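Local structure of CTD kinase subunit gamma (Schizosaccharomyces pombe, 5CE7) at residues Gly6-Thr9 / Phe10-Leu14; Lys16-Ser20 / Gln21-Ile25; Ala28-Ala31 / Ile32-Asp36; Asp40-Ser43 / Cys44-Glu48; Val121-Asp124 / Asn125-Lys128. The protein probably acts as the gamma subunit of a kinase complex that hyperphosphorylates the C-terminal repeats of RNA polymerase II, this chain being its noncanonical CTD-interacting domain. All blocks are in the same frame, centred on the assembly; numbering follows the deposited sequence.

Contact 1: Gly6-Thr9 / Phe10-Leu14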
# COMPACT_ATOMS: atom_id res chain seq x y z
N GLY A 6 3.96 4.97 -18.63
CA GLY A 6 3.86 5.13 -17.19
C GLY A 6 3.62 3.80 -16.48
O GLY A 6 4.32 3.46 -15.52
N ARG A 7 2.61 3.06 -16.94
CA ARG A 7 2.28 1.76 -16.37
C ARG A 7 3.43 0.77 -16.53
O ARG A 7 3.79 0.08 -15.58
CB ARG A 7 1.00 1.19 -17.01
CG ARG A 7 -0.28 1.96 -16.70
CD ARG A 7 -1.55 1.22 -17.13
NE ARG A 7 -1.61 0.99 -18.58
CZ ARG A 7 -2.12 1.85 -19.45
NH1 ARG A 7 -2.65 2.99 -19.04
NH2 ARG A 7 -2.12 1.56 -20.75
N MSE A 8 4.01 0.70 -17.72
CA MSE A 8 5.10 -0.24 -18.01
C MSE A 8 6.31 -0.02 -17.09
O MSE A 8 6.82 -0.96 -16.46
CB MSE A 8 5.55 -0.13 -19.47
CG MSE A 8 6.62 -1.16 -19.83
SE MSE A 8 5.96 -3.00 -19.61
CE MSE A 8 4.72 -2.98 -21.10
N THR A 9 6.76 1.23 -17.03
CA THR A 9 7.87 1.60 -16.17
C THR A 9 7.56 1.38 -14.69
O THR A 9 8.38 0.82 -13.94
CB THR A 9 8.28 3.07 -16.41
OG1 THR A 9 8.61 3.24 -17.79
CG2 THR A 9 9.50 3.44 -15.55
N PHE A 10 6.37 1.80 -14.26
CA PHE A 10 5.98 1.64 -12.86
C PHE A 10 5.94 0.16 -12.45
O PHE A 10 6.42 -0.20 -11.38
CB PHE A 10 4.65 2.35 -12.57
CG PHE A 10 4.28 2.40 -11.11
CD1 PHE A 10 5.12 3.04 -10.19
CD2 PHE A 10 3.09 1.85 -10.66
CE1 PHE A 10 4.77 3.11 -8.84
CE2 PHE A 10 2.73 1.92 -9.31
CZ PHE A 10 3.57 2.55 -8.41
N LEU A 11 5.38 -0.68 -13.31
CA LEU A 11 5.35 -2.12 -13.03
C LEU A 11 6.77 -2.70 -12.86
O LEU A 11 7.00 -3.53 -11.97
CB LEU A 11 4.56 -2.88 -14.12
CG LEU A 11 3.02 -2.81 -14.05
CD1 LEU A 11 2.37 -3.44 -15.29
CD2 LEU A 11 2.50 -3.50 -12.75
N GLN A 12 7.71 -2.27 -13.70
CA GLN A 12 9.11 -2.69 -13.57
C GLN A 12 9.70 -2.22 -12.24
O GLN A 12 10.37 -2.99 -11.54
CB GLN A 12 9.94 -2.18 -14.75
CG GLN A 12 9.56 -2.82 -16.09
CD GLN A 12 10.37 -2.25 -17.24
OE1 GLN A 12 11.56 -2.50 -17.35
NE2 GLN A 12 9.71 -1.48 -18.10
N LEU A 13 9.46 -0.97 -11.88
CA LEU A 13 9.88 -0.46 -10.58
C LEU A 13 9.28 -1.26 -9.41
O LEU A 13 9.97 -1.58 -8.44
CB LEU A 13 9.52 1.02 -10.46
CG LEU A 13 10.63 2.06 -10.68
CD1 LEU A 13 11.85 1.49 -11.36
CD2 LEU A 13 10.09 3.29 -11.41
N LEU A 14 7.98 -1.56 -9.48
CA LEU A 14 7.34 -2.36 -8.44
C LEU A 14 8.00 -3.73 -8.29
O LEU A 14 8.04 -4.29 -7.21
CB LEU A 14 5.86 -2.55 -8.73
CG LEU A 14 5.02 -1.30 -8.50
CD1 LEU A 14 3.59 -1.51 -8.98
CD2 LEU A 14 5.07 -0.94 -7.03
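Met8 O takes two donors from Gln12, and both come from one turn further along the helix. The backbone Gln12 N meets it at 3.2 Å, while the side-chain amide Gln12 NE2 folds back for a weak bond of 3.4 Å to the same Met8 O. With CG beside the backbone N (chi1 -67°), the glutamine runs back toward the preceding turn, and its NE2 passes Met8 CG at 3.6 Å. Met8 is a selenomethionine, the sulfur replaced by selenium. The flanking carbonyls follow the ordinary i to i+4 pattern of an alpha-helix, here helix 3-14, the first of the right-handed superhelix formed by this CTD-interacting domain: Phe10 N bonds Gly6 O, Leu11 N bonds Arg7 O, and Leu13 N bonds Thr9 O at 2.9 Å. On another side of the helix, Thr9 and Leu13 lie alongside each other and point the same way, Thr9 CG2 reaching Leu13 CD2 at 4.2 Å; the threonine hydroxyl is engaged with Glu5 O. Phe10 CB sits 3.2 Å from Gly6 O, but the ring beyond it leaves this turn and packs among Phe30, Leu41, Cys44 and Phe63 of three other helices.

Contact 2: Lys16-Ser20 / Gln21-Ile25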
# COMPACT_ATOMS: atom_id res chain seq x y z
N LYS A 16 10.94 -4.36 -8.24
CA LYS A 16 12.20 -4.20 -7.50
C LYS A 16 12.00 -4.21 -5.99
O LYS A 16 12.97 -4.24 -5.25
CB LYS A 16 12.87 -2.88 -7.85
CG LYS A 16 13.12 -2.67 -9.32
CD LYS A 16 13.97 -3.77 -9.86
CE LYS A 16 14.62 -3.34 -11.15
NZ LYS A 16 15.42 -4.45 -11.72
N LEU A 17 10.75 -4.15 -5.55
CA LEU A 17 10.46 -4.02 -4.12
C LEU A 17 10.95 -5.20 -3.27
O LEU A 17 10.82 -6.36 -3.66
CB LEU A 17 8.96 -3.84 -3.89
CG LEU A 17 8.28 -2.60 -4.46
CD1 LEU A 17 6.75 -2.75 -4.32
CD2 LEU A 17 8.78 -1.33 -3.79
N ASN A 18 11.49 -4.88 -2.11
CA ASN A 18 11.71 -5.88 -1.08
C ASN A 18 11.37 -5.25 0.26
O ASN A 18 10.84 -4.14 0.29
CB ASN A 18 13.15 -6.40 -1.12
CG ASN A 18 14.17 -5.30 -1.01
OD1 ASN A 18 14.07 -4.44 -0.13
ND2 ASN A 18 15.15 -5.30 -1.90
N ALA A 19 11.68 -5.93 1.36
CA ALA A 19 11.29 -5.43 2.67
C ALA A 19 11.86 -4.04 2.99
O ALA A 19 11.27 -3.29 3.75
CB ALA A 19 11.65 -6.46 3.79
N SER A 20 13.00 -3.70 2.38
CA SER A 20 13.72 -2.48 2.75
C SER A 20 13.06 -1.21 2.23
O SER A 20 12.60 -1.16 1.09
CB SER A 20 15.18 -2.53 2.28
OG SER A 20 15.26 -2.47 0.87
N GLN A 21 13.01 -0.18 3.07
CA GLN A 21 12.46 1.10 2.67
C GLN A 21 13.23 1.66 1.48
O GLN A 21 12.65 2.31 0.60
CB GLN A 21 12.50 2.10 3.84
CG GLN A 21 11.13 2.50 4.37
CD GLN A 21 10.53 1.47 5.31
OE1 GLN A 21 10.77 1.50 6.52
NE2 GLN A 21 9.73 0.55 4.76
N PHE A 22 14.54 1.41 1.46
CA PHE A 22 15.40 1.76 0.33
C PHE A 22 14.86 1.33 -1.05
O PHE A 22 15.04 2.05 -2.04
CB PHE A 22 16.81 1.17 0.57
CG PHE A 22 17.69 1.20 -0.64
CD1 PHE A 22 18.44 2.33 -0.95
CD2 PHE A 22 17.79 0.10 -1.47
CE1 PHE A 22 19.26 2.35 -2.07
CE2 PHE A 22 18.61 0.11 -2.60
CZ PHE A 22 19.34 1.24 -2.90
N SER A 23 14.21 0.17 -1.11
CA SER A 23 13.71 -0.36 -2.39
C SER A 23 12.40 0.29 -2.82
O SER A 23 11.96 0.14 -3.96
CB SER A 23 13.51 -1.88 -2.29
OG SER A 23 12.42 -2.19 -1.44
N GLN A 24 11.77 1.00 -1.89
CA GLN A 24 10.43 1.52 -2.10
C GLN A 24 10.49 2.99 -2.52
O GLN A 24 9.51 3.54 -3.00
CB GLN A 24 9.61 1.35 -0.80
CG GLN A 24 9.43 -0.13 -0.40
CD GLN A 24 9.28 -0.36 1.10
OE1 GLN A 24 8.84 0.51 1.84
NE2 GLN A 24 9.66 -1.55 1.55
N ILE A 25 11.66 3.60 -2.36
CA ILE A 25 11.81 5.02 -2.63
C ILE A 25 11.63 5.38 -4.11
O ILE A 25 10.88 6.30 -4.44
CB ILE A 25 13.17 5.56 -2.15
CG1 ILE A 25 13.27 5.46 -0.63
CG2 ILE A 25 13.37 7.00 -2.59
CD1 ILE A 25 12.10 6.09 0.10
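Ser23 OG works both ways: it accepts from Asn18 N at 2.9 Å in a nearly straight bond (172°) and donates to Ser20 O at 2.7 Å, in the carbonyl plane. These bonds lie in the loop between helices 3-14 and 25-33. Ser23 N also reaches Ser20 O, at 3.0 Å, but from well above that plane. A second cluster forms on Asn18 OD1, which receives Ser20 N in an Asx turn and Ser20 OG as well; chi1 of 56° folds the asparagine carboxamide back over its own backbone for this. The third group is the amide of Gln24. Its NE2 gives Asn18 O a bond of 3.1 Å, in the plane of the Asn18 carbonyl and of the Gln24 amide, with a weak one to Ala19 O, while OE1 accepts from Gln21 NE2 and from Thr66 OG1 of helix 54-73. Apolar packing is slight: Leu17 CD2 touches Gln24 CG at 3.7 Å, the two side chains crossing at about a right angle. Replacing Gln24 by a leucine would probably leave Asn18 O without this donor, and Gln21 NE2 and Thr66 OG1 without this acceptor. Side-chain hydrogen bonds, with a few backbone ones, thus fix a turn that lacks regular helical bonding.

Contact 3: Ala28-Ala31 / Ile32-Asp36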
# COMPACT_ATOMS: atom_id res chain seq x y z
N ALA A 28 8.10 5.11 -5.42
CA ALA A 28 7.29 6.17 -4.82
C ALA A 28 7.53 7.52 -5.48
O ALA A 28 6.59 8.28 -5.71
CB ALA A 28 7.55 6.25 -3.31
N GLN A 29 8.80 7.83 -5.76
CA GLN A 29 9.15 9.08 -6.45
C GLN A 29 8.56 9.14 -7.86
O GLN A 29 8.09 10.20 -8.30
CB GLN A 29 10.67 9.28 -6.50
CG GLN A 29 11.28 9.63 -5.14
CD GLN A 29 12.80 9.63 -5.15
OE1 GLN A 29 13.43 8.87 -5.89
NE2 GLN A 29 13.40 10.48 -4.32
N PHE A 30 8.62 8.02 -8.57
CA PHE A 30 8.02 7.91 -9.90
C PHE A 30 6.51 8.16 -9.86
O PHE A 30 5.98 8.91 -10.67
CB PHE A 30 8.28 6.53 -10.51
CG PHE A 30 7.79 6.39 -11.93
CD1 PHE A 30 8.61 6.73 -13.00
CD2 PHE A 30 6.51 5.91 -12.19
CE1 PHE A 30 8.15 6.59 -14.31
CE2 PHE A 30 6.05 5.79 -13.49
CZ PHE A 30 6.87 6.12 -14.55
N ALA A 31 5.82 7.49 -8.93
CA ALA A 31 4.37 7.62 -8.81
C ALA A 31 3.97 9.07 -8.58
O ALA A 31 2.93 9.51 -9.07
CB ALA A 31 3.84 6.74 -7.67
N ILE A 32 4.80 9.79 -7.84
CA ILE A 32 4.52 11.18 -7.46
C ILE A 32 4.88 12.12 -8.60
O ILE A 32 4.15 13.07 -8.89
CB ILE A 32 5.28 11.58 -6.17
CG1 ILE A 32 4.64 10.90 -4.95
CG2 ILE A 32 5.29 13.10 -5.99
CD1 ILE A 32 5.51 10.84 -3.73
N LYS A 33 6.00 11.85 -9.25
CA LYS A 33 6.42 12.63 -10.41
C LYS A 33 5.36 12.59 -11.50
O LYS A 33 5.20 13.53 -12.28
CB LYS A 33 7.75 12.09 -10.93
CG LYS A 33 8.20 12.65 -12.28
CD LYS A 33 8.59 14.12 -12.20
CE LYS A 33 9.04 14.64 -13.58
NZ LYS A 33 9.27 16.12 -13.61
N HIS A 34 4.62 11.48 -11.56
CA HIS A 34 3.59 11.29 -12.58
C HIS A 34 2.22 11.18 -11.96
O HIS A 34 1.44 10.28 -12.30
CB HIS A 34 3.93 10.05 -13.39
CG HIS A 34 5.21 10.18 -14.15
ND1 HIS A 34 6.39 9.61 -13.72
CD2 HIS A 34 5.51 10.88 -15.27
CE1 HIS A 34 7.36 9.93 -14.56
NE2 HIS A 34 6.85 10.70 -15.51
N LEU A 35 1.93 12.09 -11.05
CA LEU A 35 0.64 12.15 -10.36
C LEU A 35 -0.51 12.19 -11.35
O LEU A 35 -1.63 11.76 -11.02
CB LEU A 35 0.58 13.41 -9.50
CG LEU A 35 0.51 13.30 -7.99
CD1 LEU A 35 0.19 14.69 -7.42
CD2 LEU A 35 -0.53 12.28 -7.54
N ASP A 36 -0.26 12.70 -12.55
CA ASP A 36 -1.31 12.77 -13.57
C ASP A 36 -1.81 11.39 -13.95
O ASP A 36 -2.95 11.24 -14.40
CB ASP A 36 -0.87 13.56 -14.81
CG ASP A 36 0.45 13.09 -15.38
OD1 ASP A 36 0.53 12.90 -16.61
OD2 ASP A 36 1.42 12.92 -14.61
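Phe30 O is gripped twice by His34, through the backbone N at 3.0 Å and through ring ND1 at 3.2 Å, the two donors arriving from opposite faces of the carbonyl plane. The acceptor lies 19° out of the imidazole plane, near the ring edge, and this bond places the proton on ND1. His34 is the first residue to leave helical backbone angles after helix 25-33, and the double grip satisfies a carbonyl at the helix end. Phe30 turns its ring down the helix (chi1 -175°, CG opposite the backbone N) and so lies beneath the histidine: ND1 stands 3.5 Å over the phenyl centre, and the two CE1 atoms of Phe30 and His34 approach to 3.4 Å. Since the planes meet at 45°, the pair is oblique. Upstream, Gln29 O receives Lys33 N at 2.8 Å and, weakly, Ile32 N; the latter's better partner is Ala28 O. Ala31 O is satisfied from outside by the hydroxyl of Tyr80. This part of helix 25-33 has neighbours on two faces: Phe30 packs on Thr9 and Leu13 of helix 3-14, while Ala28 and Ile32 both touch Met70 of helix 54-73.

Contact 4: Asp40-Ser43 / Cys44-Glu48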
# COMPACT_ATOMS: atom_id res chain seq x y z
N ASP A 40 -4.04 5.17 -13.21
CA ASP A 40 -3.38 4.06 -13.90
C ASP A 40 -2.42 3.37 -12.93
O ASP A 40 -2.39 2.14 -12.83
CB ASP A 40 -2.55 4.57 -15.09
CG ASP A 40 -3.41 5.15 -16.20
OD1 ASP A 40 -3.80 6.33 -16.09
OD2 ASP A 40 -3.67 4.43 -17.19
N LEU A 41 -1.61 4.18 -12.26
CA LEU A 41 -0.57 3.69 -11.38
C LEU A 41 -1.15 3.01 -10.15
O LEU A 41 -0.64 1.97 -9.73
CB LEU A 41 0.38 4.82 -10.99
CG LEU A 41 1.63 5.00 -11.87
CD1 LEU A 41 1.47 4.49 -13.30
CD2 LEU A 41 2.23 6.39 -11.82
N TYR A 42 -2.22 3.57 -9.58
CA TYR A 42 -2.89 2.94 -8.45
C TYR A 42 -3.44 1.56 -8.86
O TYR A 42 -3.44 0.61 -8.06
CB TYR A 42 -4.00 3.84 -7.90
CG TYR A 42 -4.63 3.30 -6.64
CD1 TYR A 42 -3.91 3.23 -5.45
CD2 TYR A 42 -5.95 2.84 -6.64
CE1 TYR A 42 -4.48 2.71 -4.29
CE2 TYR A 42 -6.52 2.33 -5.49
CZ TYR A 42 -5.78 2.27 -4.33
OH TYR A 42 -6.35 1.76 -3.19
N SER A 43 -3.89 1.43 -10.10
CA SER A 43 -4.36 0.15 -10.59
C SER A 43 -3.21 -0.83 -10.78
O SER A 43 -3.40 -2.04 -10.68
CB SER A 43 -5.16 0.30 -11.90
OG SER A 43 -6.42 0.88 -11.64
N CYS A 44 -2.03 -0.31 -11.07
CA CYS A 44 -0.84 -1.16 -11.16
C CYS A 44 -0.55 -1.80 -9.80
O CYS A 44 -0.15 -2.97 -9.72
CB CYS A 44 0.38 -0.35 -11.60
SG CYS A 44 0.38 0.26 -13.31
N ILE A 45 -0.73 -1.02 -8.74
CA ILE A 45 -0.53 -1.51 -7.37
C ILE A 45 -1.47 -2.67 -7.06
O ILE A 45 -1.03 -3.72 -6.60
CB ILE A 45 -0.71 -0.38 -6.31
CG1 ILE A 45 0.32 0.74 -6.53
CG2 ILE A 45 -0.59 -0.97 -4.88
CD1 ILE A 45 0.09 1.99 -5.68
N TRP A 46 -2.76 -2.49 -7.35
CA TRP A 46 -3.73 -3.57 -7.16
C TRP A 46 -3.53 -4.77 -8.08
O TRP A 46 -3.81 -5.91 -7.69
CB TRP A 46 -5.18 -3.05 -7.22
CG TRP A 46 -5.61 -2.53 -5.87
CD1 TRP A 46 -5.62 -1.24 -5.45
CD2 TRP A 46 -6.03 -3.33 -4.75
NE1 TRP A 46 -6.03 -1.17 -4.13
CE2 TRP A 46 -6.30 -2.44 -3.69
CE3 TRP A 46 -6.20 -4.70 -4.55
CZ2 TRP A 46 -6.74 -2.88 -2.43
CZ3 TRP A 46 -6.64 -5.14 -3.29
CH2 TRP A 46 -6.91 -4.23 -2.26
N GLU A 47 -3.05 -4.53 -9.30
CA GLU A 47 -2.71 -5.63 -10.20
C GLU A 47 -1.63 -6.52 -9.59
O GLU A 47 -1.69 -7.75 -9.68
CB GLU A 47 -2.22 -5.08 -11.55
CG GLU A 47 -1.93 -6.14 -12.60
CD GLU A 47 -1.43 -5.55 -13.92
OE1 GLU A 47 -1.16 -4.33 -13.94
OE2 GLU A 47 -1.29 -6.30 -14.91
N GLU A 48 -0.63 -5.90 -8.99
CA GLU A 48 0.47 -6.63 -8.37
C GLU A 48 0.02 -7.30 -7.06
O GLU A 48 0.47 -8.40 -6.74
CB GLU A 48 1.66 -5.70 -8.09
CG GLU A 48 2.38 -5.24 -9.34
CD GLU A 48 3.45 -6.22 -9.78
OE1 GLU A 48 4.32 -6.58 -8.94
OE2 GLU A 48 3.42 -6.65 -10.95
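Cys44, first in 44-48, bonds its N to Asp40 O at 3.0 Å, and its SG lies 4.4 Å from Leu41 CD1 in a loose apolar touch. Next, Ile45 N binds Leu41 O, and the isoleucine branch runs across Tyr42 at about a right angle, its CD1 coming within 4.2 Å of Tyr42 CD1. Trp46 makes the aromatic contact. It lies alongside Tyr42, pointing the same way, and sets its pyrrole edge against the phenol face in an offset edge-to-face pair with planes at 72°. Trp46 CD1 stands over that face, 3.7 Å from Tyr42 CE2, while the adjacent NE1 gives its N-H to Tyr42 OH at 3.1 Å, the oxygen lying in the indole plane. The tyrosine reaches this partner because its chi1 of -174° sends the ring along helix 38-51. Glu47 N closes the series on Ser43 O at 2.9 Å. Helices 80-86 and 88-95 of the right-handed superhelix pack here through the two rings, the former against Tyr42 and the latter against Trp46. Tyr42 OH also bonds Asp87 OD2, so this one hydroxyl joins indole to carboxylate, and the indole N-H is satisfied while its ring packs.

Contact 5: Val121-Asp124 / Asn125-Lys128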
# COMPACT_ATOMS: atom_id res chain seq x y z
N VAL A 121 -3.50 9.52 7.65
CA VAL A 121 -3.96 9.03 6.36
C VAL A 121 -5.29 8.30 6.55
O VAL A 121 -6.18 8.35 5.70
CB VAL A 121 -2.93 8.08 5.72
CG1 VAL A 121 -3.43 7.58 4.36
CG2 VAL A 121 -1.59 8.79 5.57
N ILE A 122 -5.41 7.60 7.69
CA ILE A 122 -6.67 6.95 8.07
C ILE A 122 -7.14 7.48 9.43
O ILE A 122 -6.32 7.79 10.29
CB ILE A 122 -6.55 5.41 8.11
CG1 ILE A 122 -5.56 4.95 9.19
CG2 ILE A 122 -6.14 4.85 6.74
CD1 ILE A 122 -5.36 3.41 9.20
N ASP A 123 -8.45 7.63 9.60
CA ASP A 123 -8.99 8.13 10.86
C ASP A 123 -9.20 7.02 11.91
O ASP A 123 -8.83 5.86 11.69
CB ASP A 123 -10.29 8.94 10.64
CG ASP A 123 -11.43 8.09 10.06
OD1 ASP A 123 -11.51 6.89 10.36
OD2 ASP A 123 -12.25 8.65 9.30
N ASP A 124 -9.79 7.39 13.04
CA ASP A 124 -9.95 6.47 14.15
C ASP A 124 -10.84 5.29 13.80
O ASP A 124 -10.52 4.15 14.15
CB ASP A 124 -10.50 7.20 15.39
CG ASP A 124 -9.47 8.11 16.04
OD1 ASP A 124 -8.28 8.06 15.65
OD2 ASP A 124 -9.86 8.87 16.96
N ASN A 125 -11.94 5.56 13.11
CA ASN A 125 -12.87 4.50 12.73
C ASN A 125 -12.26 3.48 11.75
O ASN A 125 -12.39 2.28 11.96
CB ASN A 125 -14.15 5.08 12.12
CG ASN A 125 -15.25 4.05 11.99
OD1 ASN A 125 -15.56 3.35 12.96
ND2 ASN A 125 -15.82 3.93 10.80
N GLN A 126 -11.62 3.99 10.70
CA GLN A 126 -10.88 3.14 9.75
C GLN A 126 -9.82 2.28 10.44
O GLN A 126 -9.74 1.07 10.20
CB GLN A 126 -10.21 4.00 8.68
CG GLN A 126 -11.19 4.78 7.79
CD GLN A 126 -10.47 5.69 6.82
OE1 GLN A 126 -9.91 6.71 7.21
NE2 GLN A 126 -10.49 5.33 5.54
N TYR A 127 -9.00 2.90 11.28
CA TYR A 127 -7.95 2.20 12.01
C TYR A 127 -8.55 1.10 12.88
O TYR A 127 -8.06 -0.04 12.89
CB TYR A 127 -7.15 3.19 12.85
CG TYR A 127 -6.06 2.56 13.69
CD1 TYR A 127 -4.95 1.96 13.10
CD2 TYR A 127 -6.13 2.57 15.09
CE1 TYR A 127 -3.95 1.39 13.87
CE2 TYR A 127 -5.13 2.00 15.86
CZ TYR A 127 -4.05 1.42 15.25
OH TYR A 127 -3.06 0.85 16.02
N LYS A 128 -9.62 1.45 13.59
CA LYS A 128 -10.31 0.48 14.44
C LYS A 128 -10.86 -0.66 13.60
O LYS A 128 -10.73 -1.83 13.97
CB LYS A 128 -11.44 1.15 15.23
CG LYS A 128 -10.96 2.02 16.41
CD LYS A 128 -12.14 2.51 17.25
CE LYS A 128 -11.69 3.33 18.46
NZ LYS A 128 -11.66 4.79 18.19
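Asp123 and Gln126 form a capping box at the start of helix 124-139, the last helix of the domain. Asp123 is the N-cap: its OD1 receives Gln126 N at 2.9 Å, almost straight at 174°, and in return Gln126 OE1 takes Asp123 N at 2.9 Å. The side chains cross at about a right angle, with carboxylate and amide planes 60° apart. A chi1 of 63° brings the aspartate carboxylate between its own backbone N and carbonyl carbon, over the first turn, where the helix end would probably favour its negative charge. This reciprocal pair is the close part of the contact, and Ile122 borders it, its CA lying 3.4 Å from Gln126 OE1. Ile122 CD1 also meets the edge of the Tyr127 ring, whose stacking partner is His117. Gln126 NE2 is held by Ser85 OG of helix 80-86. With an alanine in place of this glutamine, Asp123 N is likely to lose its side-chain acceptor and Ser85 this amide, leaving the capping box with one arm. The other side is looser and solvent-exposed. There Asp124 and Lys128 share the backbone bond from Lys128 N to Asp124 O, but their charges do not touch, and Asp124 OD1 is hydrogen-bonded to His117 NE2. Lys128 NZ remains 4.6 Å from Asp124 OD2.

Contacts 1, 3 and 4 form one packed group near the N-terminus, with centres 9 to 13 Å apart. Phe30 of contact 3 lies against contact 1, its CE2 3.5 Å from Gly6 O, and Leu41 CD2 of contact 4 approaches Ala31 CA of contact 3 at 3.9 Å. A salt bridge of 2.6 Å between Arg7 NH1 and Asp40 OD2 ties contact 1 to contact 4. Contact 2 adjoins contacts 1 and 3 only through the chain; Gln12 of contact 1 and Lys16 of contact 2 each come within about 3 Å of bound EPE, probably from the crystallisation liquor. Contact 5 stands apart, its centre about 30 Å from that of contact 1.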